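Local structure of oxygen-independent coproporphyrinogen III oxidase (1OLT) at residues Leu53-His58 / Arg103-Leu108; His63-Phe68 / Phe249-Lys254; Thr206-Ile211 / Ala230-Asp235. The protein catalyses the anaerobic oxidative decarboxylation of two propionate groups of coproporphyrinogen III to the vinyl groups of protoporphyrinogen IX, using S-adenosylmethionine and a [4Fe-4S] cluster. All blocks are in the same frame, centred on the assembly; numbering follows the deposited sequence.

Contact 1 (Leu53-His58 / Arg103-Leu108); sequences LSLYVH and RHVSQL. With SAM (S-adenosylmethionine), chain D.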
# COMPACT_ATOMS: atom_id res chain seq x y z
N LEU A 53 16.65 -0.20 7.35
CA LEU A 53 15.95 -1.35 6.85
C LEU A 53 14.51 -1.28 7.31
O LEU A 53 14.22 -1.06 8.47
CB LEU A 53 16.64 -2.65 7.35
CG LEU A 53 16.20 -3.99 6.77
CD1 LEU A 53 16.31 -4.07 5.30
CD2 LEU A 53 17.00 -5.20 7.41
N SER A 54 13.62 -1.52 6.38
CA SER A 54 12.20 -1.75 6.58
C SER A 54 11.87 -3.22 6.26
O SER A 54 12.43 -3.78 5.35
CB SER A 54 11.43 -0.80 5.62
OG SER A 54 10.01 -1.06 5.77
N LEU A 55 10.99 -3.82 7.03
CA LEU A 55 10.63 -5.20 6.87
C LEU A 55 9.16 -5.30 6.54
O LEU A 55 8.36 -4.65 7.13
CB LEU A 55 10.92 -5.99 8.16
CG LEU A 55 12.35 -5.98 8.64
CD1 LEU A 55 12.43 -6.80 9.90
CD2 LEU A 55 13.25 -6.49 7.63
N TYR A 56 8.82 -6.14 5.57
CA TYR A 56 7.43 -6.49 5.25
C TYR A 56 7.28 -8.02 5.38
O TYR A 56 8.11 -8.74 4.86
CB TYR A 56 7.06 -6.06 3.81
CG TYR A 56 5.70 -6.53 3.47
CD1 TYR A 56 4.58 -5.86 3.94
CD2 TYR A 56 5.49 -7.70 2.73
CE1 TYR A 56 3.27 -6.39 3.69
CE2 TYR A 56 4.19 -8.19 2.45
CZ TYR A 56 3.11 -7.53 2.93
OH TYR A 56 1.84 -8.02 2.73
N VAL A 57 6.25 -8.48 6.09
CA VAL A 57 5.91 -9.90 6.13
C VAL A 57 4.47 -10.11 5.60
O VAL A 57 3.51 -9.43 6.05
CB VAL A 57 6.02 -10.48 7.56
CG1 VAL A 57 5.72 -11.98 7.49
CG2 VAL A 57 7.38 -10.21 8.19
N HIS A 58 4.32 -10.99 4.61
CA HIS A 58 3.05 -11.32 4.03
C HIS A 58 2.47 -12.51 4.83
O HIS A 58 3.14 -13.50 5.02
CB HIS A 58 3.15 -11.75 2.60
CG HIS A 58 1.85 -11.58 1.87
ND1 HIS A 58 1.36 -10.34 1.55
CD2 HIS A 58 0.96 -12.49 1.40
CE1 HIS A 58 0.22 -10.49 0.88
NE2 HIS A 58 -0.04 -11.79 0.78
N ARG A 103 22.40 -3.85 9.95
CA ARG A 103 21.34 -2.89 9.70
C ARG A 103 20.57 -2.60 10.96
O ARG A 103 20.62 -3.37 11.93
CB ARG A 103 20.39 -3.41 8.62
CG ARG A 103 21.08 -3.78 7.31
CD ARG A 103 21.55 -2.63 6.47
NE ARG A 103 21.70 -3.11 5.09
CZ ARG A 103 21.00 -2.70 4.05
NH1 ARG A 103 20.11 -1.71 4.17
NH2 ARG A 103 21.22 -3.26 2.86
N HIS A 104 19.81 -1.50 10.89
CA HIS A 104 18.91 -1.07 11.93
C HIS A 104 17.55 -0.93 11.30
O HIS A 104 17.42 -0.28 10.27
CB HIS A 104 19.41 0.26 12.47
CG HIS A 104 20.75 0.14 13.12
ND1 HIS A 104 20.90 0.01 14.49
CD2 HIS A 104 22.00 0.04 12.59
CE1 HIS A 104 22.19 -0.10 14.78
NE2 HIS A 104 22.88 -0.11 13.64
N VAL A 105 16.55 -1.57 11.92
CA VAL A 105 15.21 -1.67 11.37
C VAL A 105 14.40 -0.49 11.92
O VAL A 105 14.30 -0.32 13.12
CB VAL A 105 14.58 -3.00 11.70
CG1 VAL A 105 13.18 -2.97 11.29
CG2 VAL A 105 15.37 -4.12 10.94
N SER A 106 13.88 0.34 11.03
CA SER A 106 13.08 1.49 11.38
C SER A 106 11.59 1.24 11.17
O SER A 106 10.74 2.02 11.64
CB SER A 106 13.53 2.71 10.53
OG SER A 106 13.32 2.43 9.14
N GLN A 107 11.27 0.13 10.53
CA GLN A 107 9.89 -0.13 10.08
C GLN A 107 9.58 -1.63 9.91
O GLN A 107 10.38 -2.33 9.30
CB GLN A 107 9.75 0.54 8.75
CG GLN A 107 8.37 0.80 8.30
CD GLN A 107 8.34 1.75 7.03
OE1 GLN A 107 8.09 2.96 7.15
NE2 GLN A 107 8.62 1.18 5.83
N LEU A 108 8.43 -2.09 10.41
CA LEU A 108 7.94 -3.44 10.16
C LEU A 108 6.44 -3.33 9.93
O LEU A 108 5.75 -2.68 10.71
CB LEU A 108 8.18 -4.34 11.38
CG LEU A 108 7.45 -5.68 11.44
CD1 LEU A 108 7.91 -6.56 10.33
CD2 LEU A 108 7.67 -6.31 12.78
N SAM D . -3.30 -3.85 -3.29
CA SAM D . -4.64 -3.34 -2.94
C SAM D . -5.43 -2.89 -4.18
O SAM D . -6.54 -3.37 -4.51
OXT SAM D . -5.01 -2.03 -4.98
CB SAM D . -4.52 -2.20 -1.89
CG SAM D . -4.00 -2.62 -0.48
SD SAM D . -2.29 -2.08 -0.11
CE SAM D . -2.59 -0.57 0.87
C5' SAM D . -1.55 -3.15 1.19
C4' SAM D . -1.42 -4.59 0.72
O4' SAM D . -0.45 -4.59 -0.32
C3' SAM D . -0.87 -5.55 1.78
O3' SAM D . -1.86 -5.92 2.72
C2' SAM D . -0.32 -6.63 0.88
O2' SAM D . -1.38 -7.39 0.35
C1' SAM D . 0.31 -5.81 -0.25
N9 SAM D . 1.70 -5.46 0.01
C8 SAM D . 2.17 -4.43 0.74
N7 SAM D . 3.56 -4.49 0.75
C5 SAM D . 3.93 -5.53 0.06
C6 SAM D . 5.16 -6.06 -0.23
N6 SAM D . 6.30 -5.50 0.15
N1 SAM D . 5.19 -7.18 -0.97
C2 SAM D . 4.06 -7.77 -1.40
N3 SAM D . 2.85 -7.29 -1.11
C4 SAM D . 2.79 -6.17 -0.39
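L53 and L55 share V105 between them, on one face of two adjacent parallel strands. CD2 of L53 comes to 4.0 Å from V105 CG2, the two side chains slanting past each other, whereas L55 crosses V105 at about a right angle, with its CG 4.1 Å from V105 CG1. In V105, CG1 lies opposite the main-chain N (chi1 172°), which turns this methyl to L55 CG, while CG2 meets L53 and is also touched by L55 CD1. Further along, L108 lays CD1 against L55 CB at 3.8 Å, and the same methyl makes a looser contact with V57 CG2.

The strands, 53-58 and 105-108, are neighbours in the parallel sheet of the radical SAM core, linked through helix 80-96. Their short axes diverge by 24°, and the pairing slips by one residue between L53/V105 and S54/Q107, a beta bulge. S106 N donates to L53 O at 2.9 Å, and beyond the slip L55 N donates to Q107 O at 2.8 Å.

On the other face S54 OG accepts a bond from Q107 NE2, in one of the two modelled conformers of Q107. The donor amide is turned so that OG lies 20° out of its plane. Y56 takes no part in the strand pairing through its side chain: one ring face covers the adenine of a bound S-adenosylmethionine, C5 standing 3.5 Å above the ring plane. Its OH and H58 ND1 are hydrogen-bonded at 2.6 Å, H58 ND1 lying at the edge of the Y56 ring, in its plane, and H58 NE2 is bound to the carbonyl of N72, which fixes the imidazole's rotation.

Contact 2 (His63-Phe68 / Phe249-Lys254); sequences HKLCYF and FAAQRK. With SF4 (iron/sulfur cluster), chain B; SAM (S-adenosylmethionine), chain C.
The backbones meet where the loop 63-68 passes the 3-10 turn 250-254, closest at Y67 and A251, whose CA atoms are 4.7 Å apart. The methyl of A251 sits in the fork of L65, with its CB 3.7 Å from L65 CD1 and equally near CD2. Beside it, Y67 presents one ring face to the aliphatic part of K254, which slants across it. In one of the two modelled K254 conformers, CD lies 3.8 Å from the Y67 ring centroid and 23° off the normal, a CH-pi contact, and K254 CB lies 3.6 Å from Y67 CD2. With a serine in place of Y67, the stem of K254 would probably lose the surface it rests on and be left free to swing, opening a gap beside A251.

Deeper in, Q252 extends beyond CG and brings NE2 to F68 O, 3.0 Å away. The bond is nearly straight (167°), and F68 O lies in the amide plane of Q252, yet the donor stands well above the carbonyl plane of F68. L245 N and A243 O bind the same amide from outside, which fixes its rotation. F68 O is also 2.9 Å from N6 of the adenine of a bound S-adenosylmethionine. The F68 side chain has chi1 61°, which turns its ring edge to C8 of that adenine while C66 CB lies over one face. C66 SG holds cluster iron FE4 at 2.5 Å, and the iron FE3 is bound by the amino nitrogen and a carboxylate oxygen of the S-adenosylmethionine. With C62 and C69, this is the CX3CX2C cluster-binding loop characteristic of radical SAM enzymes.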
# COMPACT_ATOMS: atom_id res chain seq x y z
N HIS A 63 -10.00 -16.05 7.05
CA HIS A 63 -11.04 -16.96 7.58
C HIS A 63 -12.12 -17.28 6.52
O HIS A 63 -12.64 -18.39 6.47
CB HIS A 63 -11.72 -16.35 8.82
CG HIS A 63 -10.78 -16.19 9.97
ND1 HIS A 63 -10.01 -17.23 10.45
CD2 HIS A 63 -10.57 -15.16 10.80
CE1 HIS A 63 -9.31 -16.81 11.48
NE2 HIS A 63 -9.61 -15.56 11.71
N LYS A 64 -12.42 -16.28 5.67
CA LYS A 64 -13.63 -16.29 4.86
C LYS A 64 -13.43 -15.53 3.50
O LYS A 64 -12.63 -14.59 3.44
CB LYS A 64 -14.75 -15.65 5.68
CG LYS A 64 -16.14 -15.95 5.11
CD LYS A 64 -17.32 -15.29 5.90
CE LYS A 64 -17.44 -15.77 7.40
NZ LYS A 64 -18.64 -15.03 8.07
N LEU A 65 -14.11 -15.93 2.46
CA LEU A 65 -13.86 -15.41 1.11
C LEU A 65 -14.68 -14.13 0.83
O LEU A 65 -15.84 -14.20 0.61
CB LEU A 65 -14.19 -16.44 0.06
CG LEU A 65 -14.04 -16.07 -1.41
CD1 LEU A 65 -12.57 -15.74 -1.69
CD2 LEU A 65 -14.50 -17.20 -2.22
N CYS A 66 -14.02 -12.96 0.90
CA CYS A 66 -14.64 -11.73 0.48
C CYS A 66 -14.69 -11.79 -1.06
O CYS A 66 -13.65 -11.91 -1.70
CB CYS A 66 -13.80 -10.53 0.91
SG CYS A 66 -13.56 -10.38 2.72
N TYR A 67 -15.88 -11.61 -1.63
CA TYR A 67 -16.05 -11.75 -3.08
C TYR A 67 -15.40 -10.63 -3.92
O TYR A 67 -15.09 -10.91 -5.08
CB TYR A 67 -17.50 -11.83 -3.46
CG TYR A 67 -18.28 -13.02 -2.86
CD1 TYR A 67 -17.64 -14.14 -2.37
CD2 TYR A 67 -19.68 -12.96 -2.77
CE1 TYR A 67 -18.38 -15.21 -1.77
CE2 TYR A 67 -20.44 -14.04 -2.22
CZ TYR A 67 -19.77 -15.15 -1.72
OH TYR A 67 -20.47 -16.22 -1.14
N PHE A 68 -15.16 -9.45 -3.35
CA PHE A 68 -14.49 -8.34 -4.07
C PHE A 68 -12.97 -8.49 -4.10
O PHE A 68 -12.30 -7.79 -4.85
CB PHE A 68 -14.84 -6.98 -3.41
CG PHE A 68 -14.40 -6.89 -1.98
CD1 PHE A 68 -13.06 -6.70 -1.66
CD2 PHE A 68 -15.28 -7.06 -0.97
CE1 PHE A 68 -12.64 -6.68 -0.34
CE2 PHE A 68 -14.86 -7.06 0.37
CZ PHE A 68 -13.52 -6.88 0.67
N PHE A 249 -9.65 -12.92 -10.65
CA PHE A 249 -10.05 -13.08 -9.20
C PHE A 249 -11.34 -13.79 -9.16
O PHE A 249 -12.36 -13.18 -9.31
CB PHE A 249 -10.18 -11.73 -8.53
CG PHE A 249 -8.96 -10.86 -8.72
CD1 PHE A 249 -7.74 -11.26 -8.24
CD2 PHE A 249 -9.05 -9.67 -9.34
CE1 PHE A 249 -6.60 -10.45 -8.43
CE2 PHE A 249 -7.92 -8.86 -9.54
CZ PHE A 249 -6.70 -9.28 -9.05
N ALA A 250 -11.31 -15.10 -8.93
CA ALA A 250 -12.49 -15.95 -9.20
C ALA A 250 -13.68 -15.64 -8.31
O ALA A 250 -14.84 -15.76 -8.71
CB ALA A 250 -12.13 -17.47 -9.12
N ALA A 251 -13.44 -15.20 -7.11
CA ALA A 251 -14.62 -14.90 -6.19
C ALA A 251 -15.46 -13.78 -6.69
O ALA A 251 -16.69 -13.74 -6.47
CB ALA A 251 -14.15 -14.58 -4.84
N GLN A 252 -14.84 -12.88 -7.47
CA GLN A 252 -15.61 -11.77 -8.02
C GLN A 252 -16.66 -12.22 -9.01
O GLN A 252 -17.61 -11.46 -9.31
CB GLN A 252 -14.69 -10.72 -8.65
CG GLN A 252 -13.64 -10.13 -7.71
CD GLN A 252 -12.73 -9.14 -8.50
OE1 GLN A 252 -12.74 -9.20 -9.70
NE2 GLN A 252 -12.05 -8.22 -7.81
N ARG A 253 -16.58 -13.48 -9.46
CA ARG A 253 -17.67 -14.04 -10.30
C ARG A 253 -18.95 -14.15 -9.56
O ARG A 253 -19.99 -14.20 -10.17
CB ARG A 253 -17.30 -15.39 -10.95
CG ARG A 253 -15.97 -15.34 -11.69
CD ARG A 253 -15.44 -16.68 -12.19
NE ARG A 253 -14.03 -16.50 -12.43
CZ ARG A 253 -13.15 -17.47 -12.56
NH1 ARG A 253 -13.51 -18.74 -12.48
NH2 ARG A 253 -11.89 -17.14 -12.71
N LYS A 254 -18.90 -14.11 -8.23
CA LYS A 254 -20.13 -14.11 -7.42
C LYS A 254 -20.79 -12.78 -7.35
O LYS A 254 -21.90 -12.68 -6.84
CB LYS A 254 -19.82 -14.62 -5.99
CG LYS A 254 -19.43 -16.09 -6.02
CD LYS A 254 -19.68 -16.85 -4.73
CE LYS A 254 -19.78 -18.38 -4.97
NZ LYS A 254 -21.14 -18.84 -4.63
FE1 SF4 B . -9.00 -11.64 3.21
FE2 SF4 B . -9.27 -9.95 1.17
FE3 SF4 B . -9.16 -9.19 3.61
FE4 SF4 B . -11.07 -10.33 2.78
S1 SF4 B . -10.47 -8.26 2.01
S2 SF4 B . -10.28 -10.77 4.82
S3 SF4 B . -10.32 -11.87 1.56
S4 SF4 B . -7.59 -10.12 2.45
N SAM C . -7.53 -8.87 5.54
CA SAM C . -7.90 -7.67 6.28
C SAM C . -9.32 -7.17 6.00
O SAM C . -9.92 -7.55 4.94
OXT SAM C . -9.80 -6.48 6.88
CB SAM C . -6.89 -6.58 5.84
CG SAM C . -7.13 -5.72 4.63
SD SAM C . -6.97 -6.53 3.06
CE SAM C . -5.34 -7.29 3.09
C5' SAM C . -6.37 -5.11 1.99
C4' SAM C . -7.42 -4.13 1.35
O4' SAM C . -7.50 -4.21 -0.07
C3' SAM C . -8.84 -4.41 1.77
O3' SAM C . -9.14 -4.01 3.11
C2' SAM C . -9.67 -3.73 0.67
O2' SAM C . -10.04 -2.40 1.06
C1' SAM C . -8.72 -3.64 -0.49
N9 SAM C . -9.16 -4.37 -1.66
C8 SAM C . -9.11 -5.74 -1.79
N7 SAM C . -9.56 -6.07 -3.00
C5 SAM C . -9.88 -4.91 -3.66
C6 SAM C . -10.38 -4.65 -4.94
N6 SAM C . -10.64 -5.61 -5.83
N1 SAM C . -10.59 -3.34 -5.29
C2 SAM C . -10.32 -2.32 -4.38
N3 SAM C . -9.82 -2.56 -3.15
C4 SAM C . -9.62 -3.85 -2.80

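Contact 3 (Thr206-Ile211 / Ala230-Asp235); sequences TNIDLI and AELNPD. With SAM (S-adenosylmethionine), chain C.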
# COMPACT_ATOMS: atom_id res chain seq x y z
N THR A 206 -4.33 5.24 13.16
CA THR A 206 -5.22 4.16 12.73
C THR A 206 -5.94 4.43 11.41
O THR A 206 -6.64 5.45 11.27
CB THR A 206 -6.24 3.89 13.82
OG1 THR A 206 -5.54 3.38 14.96
CG2 THR A 206 -7.13 2.79 13.46
N ASN A 207 -5.81 3.50 10.48
CA ASN A 207 -6.40 3.58 9.16
C ASN A 207 -7.58 2.65 9.07
O ASN A 207 -7.56 1.52 9.62
CB ASN A 207 -5.34 3.21 8.10
CG ASN A 207 -5.92 3.15 6.72
OD1 ASN A 207 -6.22 2.06 6.17
ND2 ASN A 207 -6.18 4.28 6.18
N ILE A 208 -8.64 3.11 8.40
CA ILE A 208 -9.63 2.19 7.86
C ILE A 208 -9.71 2.17 6.32
O ILE A 208 -9.61 3.26 5.63
CB ILE A 208 -10.99 2.41 8.43
CG1 ILE A 208 -11.63 3.63 7.94
CG2 ILE A 208 -11.01 2.45 9.97
CD1 ILE A 208 -13.06 3.50 8.01
N ASP A 209 -9.90 0.98 5.75
CA ASP A 209 -10.15 0.81 4.33
C ASP A 209 -11.64 0.78 4.02
O ASP A 209 -12.43 0.12 4.73
CB ASP A 209 -9.59 -0.51 3.81
CG ASP A 209 -8.11 -0.67 4.00
OD1 ASP A 209 -7.34 0.33 4.07
OD2 ASP A 209 -7.61 -1.83 4.02
N LEU A 210 -12.02 1.56 3.01
CA LEU A 210 -13.30 1.57 2.42
C LEU A 210 -13.14 1.29 0.92
O LEU A 210 -12.08 1.56 0.34
CB LEU A 210 -14.05 2.87 2.62
CG LEU A 210 -14.31 3.31 4.06
CD1 LEU A 210 -14.86 4.78 4.11
CD2 LEU A 210 -15.26 2.35 4.65
N ILE A 211 -14.17 0.71 0.31
CA ILE A 211 -14.22 0.54 -1.15
C ILE A 211 -15.49 1.12 -1.73
O ILE A 211 -16.60 0.87 -1.22
CB ILE A 211 -14.11 -0.93 -1.57
CG1 ILE A 211 -12.90 -1.61 -0.94
CG2 ILE A 211 -14.11 -1.07 -3.07
CD1 ILE A 211 -12.92 -3.17 -1.15
N ALA A 230 -17.65 8.96 10.03
CA ALA A 230 -17.26 10.17 10.75
C ALA A 230 -17.46 10.04 12.30
O ALA A 230 -16.63 10.52 13.06
CB ALA A 230 -17.98 11.39 10.22
N GLU A 231 -18.52 9.36 12.71
CA GLU A 231 -18.74 9.03 14.12
C GLU A 231 -17.64 8.02 14.64
O GLU A 231 -17.31 8.05 15.80
CB GLU A 231 -20.17 8.48 14.32
CG GLU A 231 -21.29 9.39 13.75
CD GLU A 231 -22.67 8.68 13.61
OE1 GLU A 231 -22.72 7.50 13.20
OE2 GLU A 231 -23.71 9.29 13.90
N LEU A 232 -17.07 7.19 13.77
CA LEU A 232 -16.01 6.24 14.16
C LEU A 232 -14.69 6.92 14.37
O LEU A 232 -13.87 6.50 15.19
CB LEU A 232 -15.92 5.19 13.06
CG LEU A 232 -14.94 4.08 13.12
CD1 LEU A 232 -15.38 3.15 14.29
CD2 LEU A 232 -14.90 3.35 11.76
N ASN A 233 -14.48 8.02 13.62
CA ASN A 233 -13.31 8.88 13.77
C ASN A 233 -11.95 8.17 13.67
O ASN A 233 -11.15 8.24 14.60
CB ASN A 233 -13.44 9.64 15.10
CG ASN A 233 -12.36 10.66 15.31
OD1 ASN A 233 -11.84 11.22 14.36
ND2 ASN A 233 -12.06 10.94 16.57
N PRO A 234 -11.65 7.54 12.54
CA PRO A 234 -10.33 6.99 12.29
C PRO A 234 -9.36 8.11 12.10
O PRO A 234 -9.77 9.22 11.76
CB PRO A 234 -10.49 6.21 10.97
CG PRO A 234 -11.60 6.83 10.28
CD PRO A 234 -12.54 7.38 11.37
N ASP A 235 -8.07 7.83 12.29
CA ASP A 235 -7.03 8.80 12.04
C ASP A 235 -6.77 8.98 10.53
O ASP A 235 -6.42 10.09 10.09
CB ASP A 235 -5.74 8.42 12.74
CG ASP A 235 -5.90 8.33 14.23
OD1 ASP A 235 -6.53 9.26 14.81
OD2 ASP A 235 -5.49 7.36 14.89
N SAM C . -7.53 -8.87 5.54
CA SAM C . -7.90 -7.67 6.28
C SAM C . -9.32 -7.17 6.00
O SAM C . -9.92 -7.55 4.94
OXT SAM C . -9.80 -6.48 6.88
CB SAM C . -6.89 -6.58 5.84
CG SAM C . -7.13 -5.72 4.63
SD SAM C . -6.97 -6.53 3.06
CE SAM C . -5.34 -7.29 3.09
C5' SAM C . -6.37 -5.11 1.99
C4' SAM C . -7.42 -4.13 1.35
O4' SAM C . -7.50 -4.21 -0.07
C3' SAM C . -8.84 -4.41 1.77
O3' SAM C . -9.14 -4.01 3.11
C2' SAM C . -9.67 -3.73 0.67
O2' SAM C . -10.04 -2.40 1.06
C1' SAM C . -8.72 -3.64 -0.49
N9 SAM C . -9.16 -4.37 -1.66
C8 SAM C . -9.11 -5.74 -1.79
N7 SAM C . -9.56 -6.07 -3.00
C5 SAM C . -9.88 -4.91 -3.66
C6 SAM C . -10.38 -4.65 -4.94
N6 SAM C . -10.64 -5.61 -5.83
N1 SAM C . -10.59 -3.34 -5.29
C2 SAM C . -10.32 -2.32 -4.38
N3 SAM C . -9.82 -2.56 -3.15
C4 SAM C . -9.62 -3.85 -2.80
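A beta-alpha-beta unit, made of strand 207-212, helix 219-232 and strand 236-241, closes here: I208 on its first strand and T206 close by in the sequence meet the end of the helix and the turn that leads into its second strand. I208 carries the apolar part. Its CG1 occupies the position between the main-chain N and carbonyl carbon (chi1 72°), so that CG1 and CG2 both border the proline ring, CG2 at 3.9 Å from P234 CB and CG1 at 4.0 Å from P234 CG. From there CD1 continues to L232, and the two side chains meet tip to tip, CD1 of I208 4.2 Å from L232 CD2. L195 of helix 188-200 also packs against T206, I208 and L232.

N233 is the first residue to leave the helical conformation, with positive phi (54°), and takes the chain out of the helix just before P234. The strand that follows lies parallel to 207-212, with backbone bonds from T206 and I208 to R236, so the contact closes one crossover of the TIM-barrel-like radical SAM core.

At the polar end, D235 OD2 accepts from T206 N at 3.0 Å through its anti lone pair, the one away from the other carboxylate oxygen. Backbone D235 N returns a weak bond to T206 O, also 3.0 Å long but bent to 121°. The other oxygen, D235 OD1, forms a salt bridge with R292, so the carboxylate is held on both branches and probably kept ionised.

Further along the strand, D209 directs its side chain to a bound S-adenosylmethionine, OD2 lying 2.8 Å from ribose O3'. I211 CG1 approaches O2' of the same ribose at 3.6 Å.

How the contacts relate
Along the chain contact 1 interlocks with contact 2, since segment 63-68 falls between its two strands, whereas contact 3 follows contact 1 and is nested within the long loop closed by contact 2. All lie in the radical SAM core. Contacts 1 and 3 sit on the same sheet, centres about 25 Å apart; contact 2 lies in loops, with its centre about 31 Å from that of contact 1 and 23 Å from that of contact 3. Contacts 2 and 3 touch, F68 CD1 being 3.6 Å from I211 CD1, and both reach the cluster-bound S-adenosylmethionine. Contact 1 instead reaches the second S-adenosylmethionine, so the three contacts reach the two bound S-adenosylmethionines from separate parts of the core.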